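Local coordinates for inactive glucansucrase (Lactobacillus reuteri, PDB 5JBD), which is an inactive member of the glucansucrase group, built on the TIM-barrel framework of glycoside hydrolase family 70, at residues V460-T472 / K479-R491. Residues are numbered along the deposited sequence; the frame is centred on the assembly and turned at random.
Sequences VPQVYYGDLYNET and KSIYYDAITTLMR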
ATOM      1  N   VAL A 460       6.187  16.883 -12.501  1.00 19.49           N
ATOM      2  CA  VAL A 460       5.304  16.028 -13.279  1.00 19.25           C
ATOM      3  C   VAL A 460       4.016  15.865 -12.462  1.00 20.04           C
ATOM      4  O   VAL A 460       4.004  15.148 -11.466  1.00 20.53           O
ATOM      5  CB  VAL A 460       5.936  14.650 -13.595  1.00 20.05           C
ATOM      6  CG1 VAL A 460       4.973  13.801 -14.425  1.00 19.18           C
ATOM      7  CG2 VAL A 460       7.270  14.831 -14.311  1.00 19.68           C
ATOM      8  N   PRO A 461       2.932  16.557 -12.860  1.00 19.37           N
ATOM      9  CA  PRO A 461       1.686  16.417 -12.113  1.00 19.91           C
ATOM     10  C   PRO A 461       1.033  15.061 -12.340  1.00 20.50           C
ATOM     11  O   PRO A 461       1.153  14.499 -13.446  1.00 19.64           O
ATOM     12  CB  PRO A 461       0.818  17.514 -12.693  1.00 19.29           C
ATOM     13  CG  PRO A 461       1.252  17.609 -14.114  1.00 20.71           C
ATOM     14  CD  PRO A 461       2.745  17.395 -14.061  1.00 20.18           C
ATOM     15  N   GLN A 462       0.357  14.567 -11.295  1.00 19.32           N
ATOM     16  CA  GLN A 462      -0.363  13.309 -11.327  1.00 20.55           C
ATOM     17  C   GLN A 462      -1.847  13.557 -11.039  1.00 22.06           C
ATOM     18  O   GLN A 462      -2.183  14.052  -9.969  1.00 21.62           O
ATOM     19  CB  GLN A 462       0.253  12.335 -10.318  1.00 20.82           C
ATOM     20  CG  GLN A 462      -0.510  11.036 -10.034  1.00 21.26           C
ATOM     21  CD  GLN A 462      -1.146  11.020  -8.640  1.00 22.49           C
ATOM     22  OE1 GLN A 462      -0.437  10.994  -7.639  1.00 24.80           O
ATOM     23  NE2 GLN A 462      -2.476  11.037  -8.577  1.00 22.38           N
ATOM     24  N   VAL A 463      -2.703  13.196 -12.001  1.00 21.54           N
ATOM     25  CA  VAL A 463      -4.164  13.290 -11.883  1.00 22.01           C
ATOM     26  C   VAL A 463      -4.710  11.974 -11.287  1.00 22.68           C
ATOM     27  O   VAL A 463      -4.137  10.896 -11.530  1.00 22.51           O
ATOM     28  CB  VAL A 463      -4.796  13.576 -13.263  1.00 23.38           C
ATOM     29  CG1 VAL A 463      -6.319  13.605 -13.172  1.00 24.37           C
ATOM     30  CG2 VAL A 463      -4.263  14.878 -13.847  1.00 24.39           C
ATOM     31  N   TYR A 464      -5.785  12.061 -10.499  1.00 22.07           N
ATOM     32  CA  TYR A 464      -6.388  10.891  -9.814  1.00 22.97           C
ATOM     33  C   TYR A 464      -7.662  10.420 -10.509  1.00 23.31           C
ATOM     34  O   TYR A 464      -8.577  11.227 -10.737  1.00 21.90           O
ATOM     35  CB  TYR A 464      -6.729  11.244  -8.375  1.00 22.49           C
ATOM     36  CG  TYR A 464      -7.342  10.124  -7.534  1.00 23.18           C
ATOM     37  CD1 TYR A 464      -6.738   8.872  -7.439  1.00 23.97           C
ATOM     38  CD2 TYR A 464      -8.519  10.337  -6.809  1.00 24.64           C
ATOM     39  CE1 TYR A 464      -7.289   7.865  -6.652  1.00 24.52           C
ATOM     40  CE2 TYR A 464      -9.075   9.346  -6.012  1.00 25.03           C
ATOM     41  CZ  TYR A 464      -8.465   8.104  -5.945  1.00 25.56           C
ATOM     42  OH  TYR A 464      -9.017   7.125  -5.146  1.00 24.88           O
ATOM     43  N   TYR A 465      -7.726   9.117 -10.810  1.00 21.60           N
ATOM     44  CA  TYR A 465      -8.920   8.477 -11.379  1.00 22.78           C
ATOM     45  C   TYR A 465     -10.228   8.921 -10.718  1.00 23.19           C
ATOM     46  O   TYR A 465     -11.194   9.262 -11.417  1.00 24.31           O
ATOM     47  CB  TYR A 465      -8.818   6.946 -11.285  1.00 22.68           C
ATOM     48  CG  TYR A 465     -10.136   6.214 -11.529  1.00 22.36           C
ATOM     49  CD1 TYR A 465     -10.755   6.256 -12.780  1.00 22.76           C
ATOM     50  CD2 TYR A 465     -10.760   5.475 -10.509  1.00 23.56           C
ATOM     51  CE1 TYR A 465     -11.959   5.601 -13.019  1.00 23.60           C
ATOM     52  CE2 TYR A 465     -11.961   4.805 -10.741  1.00 23.00           C
ATOM     53  CZ  TYR A 465     -12.553   4.870 -11.996  1.00 24.05           C
ATOM     54  OH  TYR A 465     -13.736   4.216 -12.259  1.00 25.53           O
ATOM     55  N   GLY A 466     -10.254   8.906  -9.386  1.00 23.30           N
ATOM     56  CA  GLY A 466     -11.456   9.281  -8.625  1.00 25.08           C
ATOM     57  C   GLY A 466     -11.882  10.754  -8.634  1.00 25.19           C
ATOM     58  O   GLY A 466     -12.937  11.095  -8.081  1.00 25.91           O
ATOM     59  N   ASP A 467     -11.053  11.636  -9.204  1.00 24.50           N
ATOM     60  CA  ASP A 467     -11.427  13.029  -9.419  1.00 23.97           C
ATOM     61  C   ASP A 467     -12.059  13.233 -10.794  1.00 24.67           C
ATOM     62  O   ASP A 467     -12.756  14.232 -11.006  1.00 23.76           O
ATOM     63  CB  ASP A 467     -10.212  13.959  -9.231  1.00 24.33           C
ATOM     64  CG  ASP A 467      -9.748  14.036  -7.775  1.00 23.56           C
ATOM     65  OD1 ASP A 467     -10.591  13.858  -6.871  1.00 22.93           O
ATOM     66  OD2 ASP A 467      -8.537  14.284  -7.535  1.00 24.21           O
ATOM     67  N   LEU A 468     -11.866  12.276 -11.712  1.00 24.89           N
ATOM     68  CA  LEU A 468     -12.562  12.280 -13.014  1.00 25.57           C
ATOM     69  C   LEU A 468     -13.821  11.410 -13.035  1.00 25.85           C
ATOM     70  O   LEU A 468     -14.749  11.716 -13.773  1.00 26.49           O
ATOM     71  CB  LEU A 468     -11.625  11.826 -14.137  1.00 26.47           C
ATOM     72  CG  LEU A 468     -10.364  12.665 -14.400  1.00 26.30           C
ATOM     73  CD1 LEU A 468      -9.643  12.159 -15.644  1.00 26.72           C
ATOM     74  CD2 LEU A 468     -10.696  14.135 -14.559  1.00 26.92           C
ATOM     75  N   TYR A 469     -13.863  10.346 -12.232  1.00 25.93           N
ATOM     76  CA  TYR A 469     -14.972   9.387 -12.249  1.00 26.90           C
ATOM     77  C   TYR A 469     -15.421   9.069 -10.829  1.00 27.33           C
ATOM     78  O   TYR A 469     -14.606   9.112  -9.891  1.00 24.80           O
ATOM     79  CB  TYR A 469     -14.546   8.095 -12.978  1.00 26.33           C
ATOM     80  CG  TYR A 469     -14.190   8.358 -14.428  1.00 26.83           C
ATOM     81  CD1 TYR A 469     -15.185   8.390 -15.421  1.00 28.12           C
ATOM     82  CD2 TYR A 469     -12.867   8.628 -14.805  1.00 25.24           C
ATOM     83  CE1 TYR A 469     -14.867   8.674 -16.750  1.00 29.22           C
ATOM     84  CE2 TYR A 469     -12.539   8.905 -16.128  1.00 26.26           C
ATOM     85  CZ  TYR A 469     -13.524   8.935 -17.096  1.00 27.64           C
ATOM     86  OH  TYR A 469     -13.193   9.218 -18.405  1.00 28.39           O
ATOM     87  N   ASN A 470     -16.711   8.741 -10.678  1.00 27.46           N
ATOM     88  CA  ASN A 470     -17.227   8.229  -9.404  1.00 28.66           C
ATOM     89  C   ASN A 470     -16.632   6.853  -9.172  1.00 29.18           C
ATOM     90  O   ASN A 470     -16.964   5.888  -9.862  1.00 29.13           O
ATOM     91  CB  ASN A 470     -18.756   8.178  -9.400  1.00 31.13           C
ATOM     92  CG  ASN A 470     -19.389   9.557  -9.422  1.00 33.14           C
ATOM     93  OD1 ASN A 470     -18.755  10.562  -9.088  1.00 33.58           O
ATOM     94  ND2 ASN A 470     -20.670   9.610  -9.800  1.00 36.09           N
ATOM     95  N   GLU A 471     -15.724   6.775  -8.204  1.00 29.16           N
ATOM     96  CA  GLU A 471     -14.757   5.680  -8.139  1.00 29.54           C
ATOM     97  C   GLU A 471     -15.300   4.365  -7.577  1.00 29.31           C
ATOM     98  O   GLU A 471     -14.632   3.343  -7.720  1.00 29.92           O
ATOM     99  CB  GLU A 471     -13.503   6.128  -7.381  1.00 27.78           C
ATOM    100  CG  GLU A 471     -13.675   6.349  -5.881  1.00 27.42           C
ATOM    101  CD  GLU A 471     -12.590   7.286  -5.334  1.00 27.20           C
ATOM    102  OE1 GLU A 471     -12.721   8.506  -5.504  1.00 24.08           O
ATOM    103  OE2 GLU A 471     -11.601   6.795  -4.761  1.00 25.58           O
ATOM    104  N   THR A 472     -16.484   4.388  -6.944  1.00 29.57           N
ATOM    105  CA  THR A 472     -17.145   3.145  -6.494  1.00 28.91           C
ATOM    106  C   THR A 472     -18.088   2.534  -7.533  1.00 31.60           C
ATOM    107  O   THR A 472     -18.537   1.408  -7.333  1.00 31.11           O
ATOM    108  CB  THR A 472     -17.940   3.339  -5.191  1.00 29.80           C
ATOM    109  OG1 THR A 472     -18.996   4.268  -5.421  1.00 28.75           O
ATOM    110  CG2 THR A 472     -17.039   3.857  -4.075  1.00 30.44           C
ATOM    111  N   LYS A 479     -19.014   9.824 -14.709  1.00 32.71           N
ATOM    112  CA  LYS A 479     -18.122  10.961 -14.530  1.00 32.19           C
ATOM    113  C   LYS A 479     -18.376  11.651 -13.186  1.00 31.94           C
ATOM    114  O   LYS A 479     -19.527  11.770 -12.727  1.00 29.00           O
ATOM    115  CB  LYS A 479     -18.294  11.975 -15.661  1.00 34.53           C
ATOM    116  CG  LYS A 479     -17.866  11.472 -17.024  1.00 36.55           C
ATOM    117  CD  LYS A 479     -18.257  12.495 -18.079  1.00 38.86           C
ATOM    118  CE  LYS A 479     -17.740  12.108 -19.452  1.00 42.55           C
ATOM    119  NZ  LYS A 479     -18.110  13.162 -20.438  1.00 43.44           N
ATOM    120  N   SER A 480     -17.296  12.135 -12.577  1.00 30.10           N
ATOM    121  CA  SER A 480     -17.378  12.933 -11.353  1.00 30.20           C
ATOM    122  C   SER A 480     -17.924  14.318 -11.681  1.00 29.59           C
ATOM    123  O   SER A 480     -17.825  14.803 -12.808  1.00 30.16           O
ATOM    124  CB  SER A 480     -15.986  13.075 -10.711  1.00 30.06           C
ATOM    125  OG  SER A 480     -15.952  14.132  -9.759  1.00 31.70           O
ATOM    126  N   ILE A 481     -18.478  14.975 -10.675  1.00 30.23           N
ATOM    127  CA  ILE A 481     -18.815  16.405 -10.792  1.00 32.16           C
ATOM    128  C   ILE A 481     -17.630  17.256 -11.307  1.00 30.01           C
ATOM    129  O   ILE A 481     -17.832  18.266 -11.989  1.00 31.49           O
ATOM    130  CB  ILE A 481     -19.342  16.946  -9.419  1.00 34.24           C
ATOM    131  CG1 ILE A 481     -19.894  18.369  -9.531  1.00 39.22           C
ATOM    132  CG2 ILE A 481     -18.304  16.812  -8.297  1.00 32.80           C
ATOM    133  CD1 ILE A 481     -20.453  18.939  -8.232  1.00 43.13           C
ATOM    134  N   TYR A 482     -16.401  16.860 -10.985  1.00 27.43           N
ATOM    135  CA  TYR A 482     -15.223  17.649 -11.384  1.00 26.29           C
ATOM    136  C   TYR A 482     -14.624  17.294 -12.748  1.00 25.38           C
ATOM    137  O   TYR A 482     -13.623  17.891 -13.138  1.00 25.15           O
ATOM    138  CB  TYR A 482     -14.148  17.567 -10.299  1.00 25.47           C
ATOM    139  CG  TYR A 482     -14.627  18.008  -8.944  1.00 26.13           C
ATOM    140  CD1 TYR A 482     -15.204  19.271  -8.765  1.00 25.43           C
ATOM    141  CD2 TYR A 482     -14.512  17.172  -7.819  1.00 25.91           C
ATOM    142  CE1 TYR A 482     -15.661  19.671  -7.520  1.00 25.42           C
ATOM    143  CE2 TYR A 482     -14.974  17.577  -6.569  1.00 26.37           C
ATOM    144  CZ  TYR A 482     -15.536  18.836  -6.428  1.00 26.06           C
ATOM    145  OH  TYR A 482     -15.981  19.251  -5.184  1.00 25.72           O
ATOM    146  N   TYR A 483     -15.235  16.363 -13.487  1.00 25.84           N
ATOM    147  CA  TYR A 483     -14.684  15.924 -14.792  1.00 25.93           C
ATOM    148  C   TYR A 483     -14.466  17.091 -15.771  1.00 26.42           C
ATOM    149  O   TYR A 483     -13.388  17.204 -16.387  1.00 24.01           O
ATOM    150  CB  TYR A 483     -15.574  14.833 -15.441  1.00 26.66           C
ATOM    151  CG  TYR A 483     -15.080  14.347 -16.806  1.00 27.25           C
ATOM    152  CD1 TYR A 483     -15.364  15.060 -17.972  1.00 27.63           C
ATOM    153  CD2 TYR A 483     -14.313  13.184 -16.924  1.00 26.80           C
ATOM    154  CE1 TYR A 483     -14.901  14.643 -19.205  1.00 28.72           C
ATOM    155  CE2 TYR A 483     -13.870  12.749 -18.159  1.00 27.91           C
ATOM    156  CZ  TYR A 483     -14.170  13.477 -19.291  1.00 29.03           C
ATOM    157  OH  TYR A 483     -13.736  13.067 -20.516  1.00 30.86           O
ATOM    158  N   ASP A 484     -15.474  17.952 -15.925  1.00 26.82           N
ATOM    159  CA  ASP A 484     -15.396  19.007 -16.942  1.00 27.15           C
ATOM    160  C   ASP A 484     -14.269  20.003 -16.630  1.00 26.79           C
ATOM    161  O   ASP A 484     -13.494  20.378 -17.521  1.00 27.13           O
ATOM    162  CB  ASP A 484     -16.734  19.742 -17.092  1.00 28.90           C
ATOM    163  CG  ASP A 484     -17.783  18.932 -17.847  1.00 30.52           C
ATOM    164  OD1 ASP A 484     -17.447  17.958 -18.544  1.00 30.15           O
ATOM    165  OD2 ASP A 484     -18.964  19.295 -17.741  1.00 31.80           O
ATOM    166  N   ALA A 485     -14.168  20.406 -15.371  1.00 25.89           N
ATOM    167  CA  ALA A 485     -13.146  21.353 -14.953  1.00 25.77           C
ATOM    168  C   ALA A 485     -11.753  20.788 -15.130  1.00 24.59           C
ATOM    169  O   ALA A 485     -10.892  21.424 -15.742  1.00 24.74           O
ATOM    170  CB  ALA A 485     -13.353  21.755 -13.499  1.00 25.49           C
ATOM    171  N   ILE A 486     -11.546  19.572 -14.624  1.00 25.60           N
ATOM    172  CA  ILE A 486     -10.202  18.979 -14.626  1.00 24.65           C
ATOM    173  C   ILE A 486      -9.731  18.682 -16.054  1.00 25.42           C
ATOM    174  O   ILE A 486      -8.591  19.019 -16.400  1.00 25.26           O
ATOM    175  CB  ILE A 486     -10.100  17.760 -13.699  1.00 24.10           C
ATOM    176  CG1 ILE A 486     -10.443  18.179 -12.262  1.00 24.45           C
ATOM    177  CG2 ILE A 486      -8.694  17.167 -13.759  1.00 24.37           C
ATOM    178  CD1 ILE A 486     -10.668  17.040 -11.295  1.00 24.09           C
ATOM    179  N   THR A 487     -10.610  18.116 -16.890  1.00 25.40           N
ATOM    180  CA  THR A 487     -10.251  17.799 -18.286  1.00 25.85           C
ATOM    181  C   THR A 487     -10.026  19.041 -19.139  1.00 26.93           C
ATOM    182  O   THR A 487      -9.143  19.057 -20.008  1.00 27.56           O
ATOM    183  CB  THR A 487     -11.254  16.848 -18.965  1.00 26.28           C
ATOM    184  OG1 THR A 487     -12.578  17.403 -18.932  1.00 26.14           O
ATOM    185  CG2 THR A 487     -11.246  15.495 -18.281  1.00 26.23           C
ATOM    186  N   THR A 488     -10.798  20.099 -18.893  1.00 26.98           N
ATOM    187  CA  THR A 488     -10.516  21.393 -19.525  1.00 26.56           C
ATOM    188  C   THR A 488      -9.081  21.861 -19.207  1.00 24.71           C
ATOM    189  O   THR A 488      -8.348  22.279 -20.093  1.00 24.58           O
ATOM    190  CB  THR A 488     -11.563  22.455 -19.123  1.00 27.57           C
ATOM    191  OG1 THR A 488     -12.856  21.981 -19.484  1.00 27.66           O
ATOM    192  CG2 THR A 488     -11.330  23.779 -19.841  1.00 28.79           C
ATOM    193  N   LEU A 489      -8.685  21.753 -17.946  1.00 24.23           N
ATOM    194  CA  LEU A 489      -7.332  22.134 -17.540  1.00 23.32           C
ATOM    195  C   LEU A 489      -6.264  21.204 -18.152  1.00 23.87           C
ATOM    196  O   LEU A 489      -5.178  21.662 -18.548  1.00 24.71           O
ATOM    197  CB  LEU A 489      -7.224  22.148 -16.007  1.00 23.37           C
ATOM    198  CG  LEU A 489      -8.063  23.213 -15.288  1.00 24.70           C
ATOM    199  CD1 LEU A 489      -8.147  22.906 -13.787  1.00 24.41           C
ATOM    200  CD2 LEU A 489      -7.472  24.601 -15.534  1.00 24.65           C
ATOM    201  N   MET A 490      -6.576  19.912 -18.236  1.00 25.06           N
ATOM    202  CA  MET A 490      -5.632  18.919 -18.780  1.00 24.44           C
ATOM    203  C   MET A 490      -5.327  19.185 -20.260  1.00 26.07           C
ATOM    204  O   MET A 490      -4.158  19.246 -20.652  1.00 26.02           O
ATOM    205  CB  MET A 490      -6.169  17.506 -18.564  1.00 24.39           C
ATOM    206  CG  MET A 490      -6.127  17.043 -17.119  1.00 23.70           C
ATOM    207  SD  MET A 490      -7.043  15.509 -16.866  1.00 24.44           S
ATOM    208  CE  MET A 490      -5.878  14.302 -17.506  1.00 25.58           C
ATOM    209  N   ARG A 491      -6.370  19.420 -21.062  1.00 26.72           N
ATOM    210  CA  ARG A 491      -6.194  19.723 -22.487  1.00 28.40           C
ATOM    211  C   ARG A 491      -5.461  21.053 -22.685  1.00 27.89           C
ATOM    212  O   ARG A 491      -4.573  21.156 -23.539  1.00 27.29           O
ATOM    213  CB  ARG A 491      -7.536  19.778 -23.228  1.00 30.34           C
ATOM    214  CG  ARG A 491      -8.229  18.440 -23.418  1.00 35.71           C
ATOM    215  CD  ARG A 491      -9.603  18.622 -24.052  1.00 40.45           C
ATOM    216  NE  ARG A 491     -10.496  17.508 -23.716  1.00 47.39           N
ATOM    217  CZ  ARG A 491     -10.752  16.447 -24.490  1.00 51.37           C
ATOM    218  NH1 ARG A 491     -10.195  16.315 -25.692  1.00 54.94           N
ATOM    219  NH2 ARG A 491     -11.583  15.493 -24.054  1.00 51.44           N
TER
HETATM  220  O   HOH W   1     -14.413  13.580  -7.553  1.00 25.36           O
HETATM  221  O   HOH W   2     -19.731  13.194  -8.677  1.00 29.59           O
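L468 lays its CD2 methyl across the branched CB of I486, CD2 standing 3.7 Å from I486 CG2, and the two aliphatic chains cross at a slant. CG of L468 lies anti to its carbonyl carbon (chi1 -61°), a setting that turns the fork back to the helix although the side chain leaves the backbone heading away from it, with CB still against Y483; T487 CG2 meets the same methyl. I486 sends its other branch to D467, where CD1 packs 3.7 Å from D467 CB, leaving the carboxylate to R395, Y450 and T390. Farther along the helix, M490 meets V463 of the strand tip to tip, V463 CG2 being 4.0 Å from M490 CE; a flexible thioether bent at chi3 suits the space beside a rigid beta-branched strand residue.

Where the helix of 479-491 begins, Y483 and Y469 point the same way, side by side. The edge of Y483 is directed at the face of Y469 in an offset edge-to-face pair, planes at 65°, with Y483 CE2 3.6 Å from Y469 OH. T487 CG2 sits over the centre of one face of Y483, and K479 CE comes over the opposite face near its rim, so the ring is sandwiched between aliphatic groups.

S480 ties the backbones together: its N gives L468 O a nearly straight 2.8 Å bond, the donor above the carbonyl plane. Serine suits the place because its short side chain sets OG close enough to the backbone to accept from Y482 N at 3.0 Å, capping the turn that leads into the helix. One water joins S480 OG to G466 O; a second links N470 OD1 to I481 N, and N470 ND2 turns to E478.

A parallel barrel strand, 460-464, followed by a short, weakly bonded helical turn, a loop and the helix packed back against it is the beta-alpha unit of a TIM barrel.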